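Local coordinates for protein cytochrome P450 (Bacillus megaterium, PDB 5L92) that binds heme and the steroid corticosterone, and as a cytochrome P450 oxidises steroids, probably by heme-dependent monooxygenation, at residues N24-Y29 with R284-V289; W47-Y52 with V300-K305; D53-V58 with V341-G346. All blocks are in the same frame, centred on the assembly; numbering follows the deposited sequence.

Interaction 1: residues N24-Y29 with R284-V289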
loop_
_atom_site.group_PDB
_atom_site.type_symbol
_atom_site.label_atom_id
_atom_site.label_comp_id
_atom_site.label_asym_id
_atom_site.label_seq_id
_atom_site.Cartn_x
_atom_site.Cartn_y
_atom_site.Cartn_z
ATOM N N ASN A 24 -16.378 1.674 4.935
ATOM C CA ASN A 24 -17.240 0.912 4.032
ATOM C C ASN A 24 -17.773 1.865 2.961
ATOM O O ASN A 24 -18.951 2.243 2.949
ATOM C CB ASN A 24 -18.347 0.186 4.803
ATOM C CG ASN A 24 -17.786 -0.882 5.766
ATOM O OD1 ASN A 24 -17.403 -1.974 5.350
ATOM N ND2 ASN A 24 -17.714 -0.548 7.048
ATOM N N PRO A 25 -16.906 2.268 2.037
ATOM C CA PRO A 25 -17.314 3.126 0.921
ATOM C C PRO A 25 -18.021 2.393 -0.211
ATOM O O PRO A 25 -18.363 3.024 -1.219
ATOM C CB PRO A 25 -15.968 3.699 0.433
ATOM C CG PRO A 25 -14.967 2.587 0.745
ATOM C CD PRO A 25 -15.456 1.975 2.033
ATOM N N PHE A 26 -18.302 1.099 -0.060
ATOM C CA PHE A 26 -18.670 0.292 -1.223
ATOM C C PHE A 26 -20.092 0.543 -1.723
ATOM O O PHE A 26 -20.339 0.352 -2.911
ATOM C CB PHE A 26 -18.436 -1.190 -0.902
ATOM C CG PHE A 26 -17.057 -1.437 -0.283
ATOM C CD1 PHE A 26 -15.933 -1.310 -1.039
ATOM C CD2 PHE A 26 -16.926 -1.754 1.054
ATOM C CE1 PHE A 26 -14.672 -1.516 -0.482
ATOM C CE2 PHE A 26 -15.682 -1.957 1.603
ATOM C CZ PHE A 26 -14.561 -1.813 0.836
ATOM N N SER A 27 -21.003 1.016 -0.883
ATOM C CA SER A 27 -22.328 1.388 -1.386
ATOM C C SER A 27 -22.248 2.609 -2.297
ATOM O O SER A 27 -22.912 2.662 -3.341
ATOM C CB SER A 27 -23.283 1.650 -0.218
ATOM O OG SER A 27 -23.667 0.432 0.367
ATOM N N TRP A 28 -21.430 3.586 -1.918
ATOM C CA TRP A 28 -21.147 4.736 -2.771
ATOM C C TRP A 28 -20.552 4.322 -4.113
ATOM O O TRP A 28 -21.014 4.779 -5.174
ATOM C CB TRP A 28 -20.193 5.681 -2.062
ATOM C CG TRP A 28 -19.849 6.926 -2.876
ATOM C CD1 TRP A 28 -20.740 7.833 -3.410
ATOM C CD2 TRP A 28 -18.537 7.383 -3.270
ATOM N NE1 TRP A 28 -20.058 8.824 -4.094
ATOM C CE2 TRP A 28 -18.712 8.573 -4.021
ATOM C CE3 TRP A 28 -17.235 6.910 -3.057
ATOM C CZ2 TRP A 28 -17.637 9.306 -4.522
ATOM C CZ3 TRP A 28 -16.173 7.632 -3.566
ATOM C CH2 TRP A 28 -16.382 8.813 -4.302
ATOM N N TYR A 29 -19.474 3.510 -4.083
ATOM C CA TYR A 29 -18.889 2.984 -5.315
ATOM C C TYR A 29 -19.958 2.349 -6.205
ATOM O O TYR A 29 -19.981 2.562 -7.423
ATOM C CB TYR A 29 -17.811 1.923 -5.012
ATOM C CG TYR A 29 -16.550 2.322 -4.257
ATOM C CD1 TYR A 29 -16.115 3.640 -4.178
ATOM C CD2 TYR A 29 -15.771 1.339 -3.650
ATOM C CE1 TYR A 29 -14.957 3.968 -3.472
ATOM C CE2 TYR A 29 -14.643 1.650 -2.955
ATOM C CZ TYR A 29 -14.218 2.965 -2.883
ATOM O OH TYR A 29 -13.075 3.268 -2.202
ATOM N N ARG A 284 -8.785 -7.805 -3.003
ATOM C CA ARG A 284 -9.933 -7.355 -3.800
ATOM C C ARG A 284 -10.964 -6.632 -2.934
ATOM O O ARG A 284 -11.465 -5.561 -3.306
ATOM C CB ARG A 284 -10.595 -8.573 -4.488
ATOM C CG ARG A 284 -11.602 -8.183 -5.575
ATOM C CD ARG A 284 -12.669 -9.270 -5.935
ATOM N NE ARG A 284 -13.492 -9.747 -4.809
ATOM C CZ ARG A 284 -14.742 -9.360 -4.549
ATOM N NH1 ARG A 284 -15.365 -8.471 -5.302
ATOM N NH2 ARG A 284 -15.378 -9.858 -3.509
ATOM N N TYR A 285 -11.302 -7.223 -1.781
ATOM C CA TYR A 285 -12.468 -6.862 -0.978
ATOM C C TYR A 285 -12.192 -5.701 -0.028
ATOM O O TYR A 285 -13.064 -4.852 0.175
ATOM C CB TYR A 285 -12.942 -8.103 -0.196
ATOM C CG TYR A 285 -14.339 -8.011 0.374
ATOM C CD1 TYR A 285 -15.468 -8.198 -0.426
ATOM C CD2 TYR A 285 -14.527 -7.750 1.707
ATOM C CE1 TYR A 285 -16.745 -8.119 0.127
ATOM C CE2 TYR A 285 -15.765 -7.691 2.258
ATOM C CZ TYR A 285 -16.875 -7.865 1.480
ATOM O OH TYR A 285 -18.095 -7.772 2.078
ATOM N N ARG A 286 -10.987 -5.639 0.540
ATOM C CA ARG A 286 -10.592 -4.591 1.467
ATOM C C ARG A 286 -9.180 -4.115 1.113
ATOM O O ARG A 286 -8.202 -4.314 1.829
ATOM C CB ARG A 286 -10.718 -5.060 2.902
ATOM C CG ARG A 286 -12.194 -4.959 3.380
ATOM C CD ARG A 286 -12.324 -4.974 4.885
ATOM N NE ARG A 286 -13.687 -5.226 5.287
ATOM C CZ ARG A 286 -14.659 -4.324 5.289
ATOM N NH1 ARG A 286 -14.418 -3.087 4.896
ATOM N NH2 ARG A 286 -15.885 -4.665 5.677
ATOM N N SER A 287 -9.095 -3.534 -0.056
ATOM C CA SER A 287 -7.807 -3.239 -0.669
ATOM C C SER A 287 -7.038 -2.201 0.148
ATOM O O SER A 287 -7.586 -1.133 0.441
ATOM C CB SER A 287 -8.051 -2.743 -2.078
ATOM O OG SER A 287 -9.116 -3.475 -2.690
ATOM N N PRO A 288 -5.778 -2.470 0.504
ATOM C CA PRO A 288 -4.934 -1.471 1.211
ATOM C C PRO A 288 -4.816 -0.127 0.509
ATOM O O PRO A 288 -4.626 0.901 1.174
ATOM C CB PRO A 288 -3.574 -2.190 1.278
ATOM C CG PRO A 288 -3.964 -3.653 1.282
ATOM C CD PRO A 288 -5.032 -3.719 0.267
ATOM N N VAL A 289 -4.907 -0.108 -0.815
ATOM C CA VAL A 289 -4.928 1.117 -1.601
ATOM C C VAL A 289 -6.240 1.154 -2.387
ATOM O O VAL A 289 -6.484 0.295 -3.239
ATOM C CB VAL A 289 -3.716 1.224 -2.525
ATOM C CG1 VAL A 289 -3.747 2.550 -3.326
ATOM C CG2 VAL A 289 -2.376 1.156 -1.706
#
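Asn24 OD1 is gripped by both terminal nitrogens of Arg286. NH2 donates at 3.1 Å from OD1 (N-H...O 153°) and lies in the plane of the amide carbonyl. NH1 donates at 3.2 Å from OD1 but stands well above that plane. The oxygen itself lies in the guanidinium plane, between the two donors, and the amide is turned 80° against the guanidinium. The Arg286 chain is extended from CG to NE, which carries its end out to Asn24. Asn24 ND2 is hydrogen-bonded to Glu20 O. Arg286 NH2 also forms a salt bridge with Glu260, and NH1 a hydrogen bond with Tyr393 OH. Phe26 also meets Arg286. Its ring takes Arg286 NH1 at the edge, in plane, with CE2 3.7 Å from NH1, and its CZ comes 3.5 Å from Tyr285 O. The contact joins the start of helix 26-33 to the end of helix 275-285. The latter carries the ExxR motif of P450s, whose Glu281 and Arg284 form a salt bridge. Arg286 is the first residue to leave that helix. A leucine here has neither donor, and is likely to set the Asn24 amide freer to turn and leave the Glu260 charge without its mate.

Interaction 2: residues W47-Y52 with V300-K305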
loop_
_atom_site.group_PDB
_atom_site.type_symbol
_atom_site.label_atom_id
_atom_site.label_comp_id
_atom_site.label_asym_id
_atom_site.label_seq_id
_atom_site.Cartn_x
_atom_site.Cartn_y
_atom_site.Cartn_z
ATOM N N TRP A 47 -11.777 13.979 -11.923
ATOM C CA TRP A 47 -12.586 12.955 -12.568
ATOM C C TRP A 47 -12.432 11.650 -11.799
ATOM O O TRP A 47 -11.356 11.060 -11.807
ATOM C CB TRP A 47 -12.144 12.703 -14.006
ATOM C CG TRP A 47 -12.385 13.772 -14.928
ATOM C CD1 TRP A 47 -11.525 14.752 -15.270
ATOM C CD2 TRP A 47 -13.575 13.997 -15.669
ATOM N NE1 TRP A 47 -12.083 15.564 -16.205
ATOM C CE2 TRP A 47 -13.359 15.136 -16.455
ATOM C CE3 TRP A 47 -14.803 13.335 -15.755
ATOM C CZ2 TRP A 47 -14.323 15.648 -17.317
ATOM C CZ3 TRP A 47 -15.772 13.845 -16.616
ATOM C CH2 TRP A 47 -15.519 14.994 -17.390
ATOM N N ASP A 48 -13.504 11.209 -11.160
ATOM C CA ASP A 48 -13.581 9.881 -10.575
ATOM C C ASP A 48 -13.862 8.831 -11.650
ATOM O O ASP A 48 -14.634 9.072 -12.583
ATOM C CB ASP A 48 -14.681 9.854 -9.527
ATOM C CG ASP A 48 -14.346 10.675 -8.316
ATOM O OD1 ASP A 48 -13.179 10.698 -7.881
ATOM O OD2 ASP A 48 -15.272 11.295 -7.779
ATOM N N VAL A 49 -13.204 7.675 -11.529
ATOM C CA VAL A 49 -13.389 6.538 -12.445
ATOM C C VAL A 49 -13.669 5.285 -11.606
ATOM O O VAL A 49 -12.790 4.805 -10.873
ATOM C CB VAL A 49 -12.165 6.351 -13.339
ATOM C CG1 VAL A 49 -12.306 5.139 -14.233
ATOM C CG2 VAL A 49 -11.942 7.623 -14.180
ATOM N N PHE A 50 -14.875 4.734 -11.744
ATOM C CA PHE A 50 -15.348 3.710 -10.822
ATOM C C PHE A 50 -15.489 2.319 -11.422
ATOM O O PHE A 50 -15.591 1.354 -10.665
ATOM C CB PHE A 50 -16.710 4.108 -10.241
ATOM C CG PHE A 50 -16.676 5.322 -9.345
ATOM C CD1 PHE A 50 -16.277 5.225 -8.029
ATOM C CD2 PHE A 50 -17.092 6.556 -9.809
ATOM C CE1 PHE A 50 -16.250 6.362 -7.190
ATOM C CE2 PHE A 50 -17.084 7.673 -8.980
ATOM C CZ PHE A 50 -16.655 7.573 -7.670
ATOM N N HIS A 51 -15.570 2.188 -12.727
ATOM C CA HIS A 51 -15.783 0.879 -13.310
ATOM C C HIS A 51 -14.461 0.278 -13.731
ATOM O O HIS A 51 -13.482 0.982 -13.998
ATOM C CB HIS A 51 -16.764 0.934 -14.487
ATOM C CG HIS A 51 -16.265 1.681 -15.686
ATOM N ND1 HIS A 51 -15.769 2.971 -15.623
ATOM C CD2 HIS A 51 -16.224 1.325 -16.992
ATOM C CE1 HIS A 51 -15.439 3.367 -16.839
ATOM N NE2 HIS A 51 -15.699 2.384 -17.686
ATOM N N TYR A 52 -14.457 -1.052 -13.768
ATOM C CA TYR A 52 -13.226 -1.823 -13.945
ATOM C C TYR A 52 -12.518 -1.442 -15.227
ATOM O O TYR A 52 -11.292 -1.265 -15.248
ATOM C CB TYR A 52 -13.546 -3.318 -13.952
ATOM C CG TYR A 52 -12.364 -4.248 -14.024
ATOM C CD1 TYR A 52 -11.648 -4.423 -15.207
ATOM C CD2 TYR A 52 -11.977 -4.977 -12.917
ATOM C CE1 TYR A 52 -10.572 -5.293 -15.253
ATOM C CE2 TYR A 52 -10.922 -5.826 -12.959
ATOM C CZ TYR A 52 -10.226 -5.996 -14.126
ATOM O OH TYR A 52 -9.174 -6.872 -14.122
ATOM N N VAL A 300 -8.644 13.657 -23.902
ATOM C CA VAL A 300 -8.998 12.268 -24.140
ATOM C C VAL A 300 -10.446 12.065 -23.765
ATOM O O VAL A 300 -10.953 12.679 -22.825
ATOM C CB VAL A 300 -8.081 11.302 -23.349
ATOM C CG1 VAL A 300 -8.184 11.553 -21.828
ATOM C CG2 VAL A 300 -8.435 9.864 -23.709
ATOM N N THR A 301 -11.102 11.170 -24.488
ATOM C CA THR A 301 -12.438 10.721 -24.166
ATOM C C THR A 301 -12.320 9.398 -23.420
ATOM O O THR A 301 -11.547 8.528 -23.821
ATOM C CB THR A 301 -13.275 10.599 -25.439
ATOM O OG1 THR A 301 -13.324 11.886 -26.071
ATOM C CG2 THR A 301 -14.727 10.115 -25.128
ATOM N N LEU A 302 -13.021 9.290 -22.292
ATOM C CA LEU A 302 -12.972 8.100 -21.441
ATOM C C LEU A 302 -14.412 7.777 -21.097
ATOM O O LEU A 302 -15.079 8.602 -20.473
ATOM C CB LEU A 302 -12.155 8.333 -20.159
ATOM C CG LEU A 302 -12.047 7.118 -19.210
ATOM C CD1 LEU A 302 -11.152 6.045 -19.830
ATOM C CD2 LEU A 302 -11.544 7.467 -17.804
ATOM N N ALA A 303 -14.916 6.640 -21.577
ATOM C CA ALA A 303 -16.339 6.285 -21.421
ATOM C C ALA A 303 -17.267 7.436 -21.834
ATOM O O ALA A 303 -18.260 7.752 -21.168
ATOM C CB ALA A 303 -16.623 5.847 -19.984
ATOM N N GLY A 304 -16.933 8.086 -22.945
ATOM C CA GLY A 304 -17.817 9.104 -23.492
ATOM C C GLY A 304 -17.735 10.463 -22.833
ATOM O O GLY A 304 -18.481 11.369 -23.226
ATOM N N LYS A 305 -16.854 10.634 -21.854
ATOM C CA LYS A 305 -16.603 11.906 -21.207
ATOM C C LYS A 305 -15.316 12.504 -21.753
ATOM O O LYS A 305 -14.402 11.786 -22.136
ATOM C CB LYS A 305 -16.500 11.719 -19.696
ATOM C CG LYS A 305 -17.813 11.295 -19.027
ATOM C CD LYS A 305 -18.773 12.483 -18.924
ATOM C CE LYS A 305 -20.119 12.051 -18.349
ATOM N NZ LYS A 305 -20.083 12.051 -16.862
#
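Trp47, Lys305 and Leu302 bury the most surface here. The indole of Trp47 meets the aliphatic part of Lys305 at its six-membered ring: CZ3 is 3.8 Å from Lys305 CB and 4.0 Å from Lys305 CD. The two side chains cross at a slant. Lys305 CG stands anti to its own carbonyl carbon (chi1 -67°), and a bend at chi2 (-75°) keeps CD near the indole. The contact is therefore made by methylenes alone. The charged end goes elsewhere, with NZ bonded to Val38 O, while Trp47 NE1 is hydrogen-bonded to Glu311 OE1, which probably helps to hold the indole's rotation. Leu302 supplies the second apolar patch. Its CD2 meets Val49 CG2 tip to tip at 3.6 Å. A looser touch follows at His51, whose CE1 lies 4.2 Å from Ala303 CB.

Leu302 and Lys305 stand at the two ends of a type I' turn, the tight two-residue connection of a beta hairpin. Leu302 N donates to Lys305 O at 2.9 Å, and Lys305 N to Leu302 O at 3.0 Å. This pair closes the hairpin of strands 300-302 and 305-307. Its end packs on Trp47 and Val49 of strand 46-49 and on His51, the N-cap of helix 52-60. Strand 46-49 lies in the mixed sheet, between strands 38-41 and 312-315. Trp40 packs edge-to-face with Trp47, and Val38 touches Trp47, His51 and Ala303. Leu302 CD2 also reaches Val58 of helix 52-60, which follows strand 46-49 in the chain.

Interaction 3: residues D53-V58 with V341-G346. With HEM (protoporphyrin IX containing Fe), chain C.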
loop_
_atom_site.group_PDB
_atom_site.type_symbol
_atom_site.label_atom_id
_atom_site.label_comp_id
_atom_site.label_asym_id
_atom_site.label_seq_id
_atom_site.Cartn_x
_atom_site.Cartn_y
_atom_site.Cartn_z
ATOM N N ASP A 53 -13.270 -1.334 -16.314
ATOM C CA ASP A 53 -12.653 -1.084 -17.605
ATOM C C ASP A 53 -12.041 0.301 -17.628
ATOM O O ASP A 53 -10.989 0.504 -18.239
ATOM C CB ASP A 53 -13.698 -1.242 -18.722
ATOM C CG ASP A 53 -13.089 -1.145 -20.125
ATOM O OD1 ASP A 53 -12.344 -2.079 -20.517
ATOM O OD2 ASP A 53 -13.355 -0.137 -20.828
ATOM N N GLY A 54 -12.684 1.248 -16.944
ATOM C CA GLY A 54 -12.134 2.590 -16.832
ATOM C C GLY A 54 -10.864 2.631 -16.003
ATOM O O GLY A 54 -9.870 3.261 -16.394
ATOM N N VAL A 55 -10.882 1.981 -14.834
ATOM C CA VAL A 55 -9.679 1.946 -14.008
ATOM C C VAL A 55 -8.538 1.303 -14.787
ATOM O O VAL A 55 -7.414 1.830 -14.834
ATOM C CB VAL A 55 -9.952 1.214 -12.679
ATOM C CG1 VAL A 55 -8.650 0.942 -11.935
ATOM C CG2 VAL A 55 -10.897 2.016 -11.784
ATOM N N LYS A 56 -8.820 0.174 -15.446
ATOM C CA LYS A 56 -7.819 -0.513 -16.247
ATOM C C LYS A 56 -7.245 0.398 -17.330
ATOM O O LYS A 56 -6.029 0.458 -17.513
ATOM C CB LYS A 56 -8.438 -1.759 -16.880
ATOM C CG LYS A 56 -7.500 -2.493 -17.862
ATOM C CD LYS A 56 -8.048 -3.866 -18.292
ATOM C CE LYS A 56 -9.079 -3.747 -19.410
ATOM N NZ LYS A 56 -8.392 -3.499 -20.711
ATOM N N GLU A 57 -8.120 1.099 -18.069
ATOM C CA GLU A 57 -7.673 1.939 -19.169
ATOM C C GLU A 57 -6.814 3.099 -18.676
ATOM O O GLU A 57 -5.782 3.415 -19.276
ATOM C CB GLU A 57 -8.884 2.449 -19.940
ATOM C CG GLU A 57 -8.571 3.087 -21.265
ATOM C CD GLU A 57 -9.788 3.106 -22.190
ATOM O OE1 GLU A 57 -10.926 2.920 -21.693
ATOM O OE2 GLU A 57 -9.611 3.293 -23.414
ATOM N N VAL A 58 -7.226 3.743 -17.583
ATOM C CA VAL A 58 -6.463 4.858 -17.039
ATOM C C VAL A 58 -5.075 4.411 -16.652
ATOM O O VAL A 58 -4.090 5.116 -16.928
ATOM C CB VAL A 58 -7.197 5.500 -15.848
ATOM C CG1 VAL A 58 -6.221 6.401 -15.022
ATOM C CG2 VAL A 58 -8.414 6.314 -16.369
ATOM N N VAL A 341 -9.039 -11.173 -10.844
ATOM C CA VAL A 341 -8.059 -10.389 -11.574
ATOM C C VAL A 341 -8.133 -8.976 -11.032
ATOM O O VAL A 341 -8.531 -8.047 -11.724
ATOM C CB VAL A 341 -8.268 -10.448 -13.095
ATOM C CG1 VAL A 341 -7.082 -9.736 -13.789
ATOM C CG2 VAL A 341 -8.309 -11.946 -13.582
ATOM N N HIS A 342 -7.779 -8.823 -9.769
ATOM C CA HIS A 342 -7.887 -7.524 -9.160
ATOM C C HIS A 342 -6.670 -6.676 -9.538
ATOM O O HIS A 342 -5.694 -7.149 -10.121
ATOM C CB HIS A 342 -8.003 -7.681 -7.667
ATOM C CG HIS A 342 -6.788 -8.301 -7.083
ATOM N ND1 HIS A 342 -5.609 -7.602 -6.921
ATOM C CD2 HIS A 342 -6.524 -9.581 -6.737
ATOM C CE1 HIS A 342 -4.690 -8.413 -6.435
ATOM N NE2 HIS A 342 -5.220 -9.618 -6.310
ATOM N N MET A 343 -6.767 -5.393 -9.226
ATOM C CA MET A 343 -5.733 -4.415 -9.521
ATOM C C MET A 343 -5.219 -3.775 -8.235
ATOM O O MET A 343 -4.876 -2.600 -8.221
ATOM C CB MET A 343 -6.289 -3.353 -10.486
ATOM C CG MET A 343 -6.527 -3.925 -11.886
ATOM S SD MET A 343 -7.101 -2.798 -13.174
ATOM C CE MET A 343 -8.833 -2.654 -12.719
ATOM N N ALA A 344 -5.182 -4.530 -7.144
ATOM C CA ALA A 344 -4.829 -3.935 -5.870
ATOM C C ALA A 344 -3.370 -3.489 -5.859
ATOM O O ALA A 344 -3.002 -2.646 -5.047
ATOM C CB ALA A 344 -5.129 -4.914 -4.732
ATOM N N PHE A 345 -2.549 -4.028 -6.754
ATOM C CA PHE A 345 -1.178 -3.599 -6.941
ATOM C C PHE A 345 -1.024 -2.674 -8.140
ATOM O O PHE A 345 0.100 -2.441 -8.592
ATOM C CB PHE A 345 -0.266 -4.811 -7.120
ATOM C CG PHE A 345 -0.138 -5.656 -5.889
ATOM C CD1 PHE A 345 0.408 -5.147 -4.743
ATOM C CD2 PHE A 345 -0.599 -6.974 -5.885
ATOM C CE1 PHE A 345 0.524 -5.923 -3.618
ATOM C CE2 PHE A 345 -0.462 -7.759 -4.746
ATOM C CZ PHE A 345 0.077 -7.229 -3.619
ATOM N N GLY A 346 -2.126 -2.165 -8.674
ATOM C CA GLY A 346 -2.059 -1.390 -9.882
ATOM C C GLY A 346 -2.109 -2.285 -11.103
ATOM O O GLY A 346 -2.552 -3.415 -11.053
HETATM C CHA HEM C . 3.600 0.784 -6.617
HETATM C CHB HEM C . 0.105 -1.144 -3.790
HETATM C CHC HEM C . 3.403 -3.146 -0.924
HETATM C CHD HEM C . 6.814 -0.815 -3.449
HETATM C C1A HEM C . 2.369 0.383 -6.112
HETATM C C2A HEM C . 1.090 0.635 -6.738
HETATM C C3A HEM C . 0.133 0.117 -5.953
HETATM C C4A HEM C . 0.769 -0.508 -4.817
HETATM C CMA HEM C . -1.384 0.151 -6.225
HETATM C CAA HEM C . 0.862 1.396 -8.074
HETATM C CBA HEM C . 1.193 2.885 -7.962
HETATM C CGA HEM C . 0.664 3.674 -9.129
HETATM O O1A HEM C . 0.329 3.099 -10.173
HETATM O O2A HEM C . 0.543 4.907 -9.033
HETATM C C1B HEM C . 0.661 -1.898 -2.785
HETATM C C2B HEM C . -0.030 -2.777 -1.850
HETATM C C3B HEM C . 0.910 -3.311 -1.052
HETATM C C4B HEM C . 2.197 -2.781 -1.455
HETATM C CMB HEM C . -1.547 -3.044 -1.847
HETATM C CAB HEM C . 0.782 -4.343 0.088
HETATM C CBB HEM C . -0.242 -5.206 0.182
HETATM C C1C HEM C . 4.624 -2.689 -1.364
HETATM C C2C HEM C . 5.893 -2.944 -0.738
HETATM C C3C HEM C . 6.821 -2.320 -1.441
HETATM C C4C HEM C . 6.189 -1.601 -2.513
HETATM C CMC HEM C . 6.168 -3.836 0.501
HETATM C CAC HEM C . 8.303 -2.355 -1.046
HETATM C CBC HEM C . 9.211 -2.813 -1.902
HETATM C C1D HEM C . 6.258 -0.176 -4.519
HETATM C C2D HEM C . 6.993 0.619 -5.483
HETATM C C3D HEM C . 6.110 1.071 -6.385
HETATM C C4D HEM C . 4.796 0.576 -5.987
HETATM C CMD HEM C . 8.524 0.853 -5.390
HETATM C CAD HEM C . 6.366 1.962 -7.627
HETATM C CBD HEM C . 6.574 1.104 -8.890
HETATM C CGD HEM C . 6.681 1.912 -10.169
HETATM O O1D HEM C . 7.227 1.399 -11.173
HETATM O O2D HEM C . 6.205 3.073 -10.238
HETATM N NA HEM C . 2.162 -0.325 -4.936
HETATM N NB HEM C . 2.007 -1.919 -2.494
HETATM N NC HEM C . 4.842 -1.852 -2.444
HETATM N ND HEM C . 4.927 -0.145 -4.845
HETATM FE FE HEM C . 3.521 -1.149 -3.709
#
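This is a small, buried apolar contact between helix 52-60 and the loop that leads to the heme ligand Cys352. One side chain, Met343, carries it from the loop side. Its terminal methyl CE rests 3.7 Å from Val55 CG1. Its sulfur lies against the next residue, SD being 3.9 Å from Lys56 CA. The chain runs straight to SD and turns at chi3 (-77°), which lays CE along Val55; the two side chains pass in opposite directions. Lys56 offers its backbone and CB, while its NZ leads away to a weak, long ion pair with Glu60.

The loop is braced beside Met343. Ala344 N donates to His342 ND1 at 3.1 Å, nearly straight (167°) and in the ring plane, and His342 NE2 bonds to Glu280. Phe345 is the first residue of the FxxGxxxCxG heme-binding signature of P450s. The Phe345 ring lies near a pyrrole, CE1 3.7 Å from heme C2B.

Met343 thus meets the helix by van der Waals contact alone. Its hold depends on fit, whereas the loop itself is held by polar bonds: the His342 pair, Met343 N to His321 and the turn bond Gly346 N to Met343 O.

In the fold
The three contacts differ in depth and chemistry. Interaction 3 is the buried one; its loop touches the heme, as do Pro288 and Val289 next to the contact of interaction 1. Interaction 1 is partly buried and polar, with a charged group at its centre. Interaction 2 lies farthest from the chain's centre and is apolar, with an exposed turn at its edge. Interactions 2 and 3 share a strand-helix unit, 46-49 followed by 52-60: Tyr52 OH probably bonds to Val341 O, and Val49 packs on Gly54 and Val55. Phe50 joins interaction 2 to the helix of interaction 1 through Trp28 and Tyr29. Arg284, the arginine of the ExxR motif, packs on His342 and so links interactions 1 and 3.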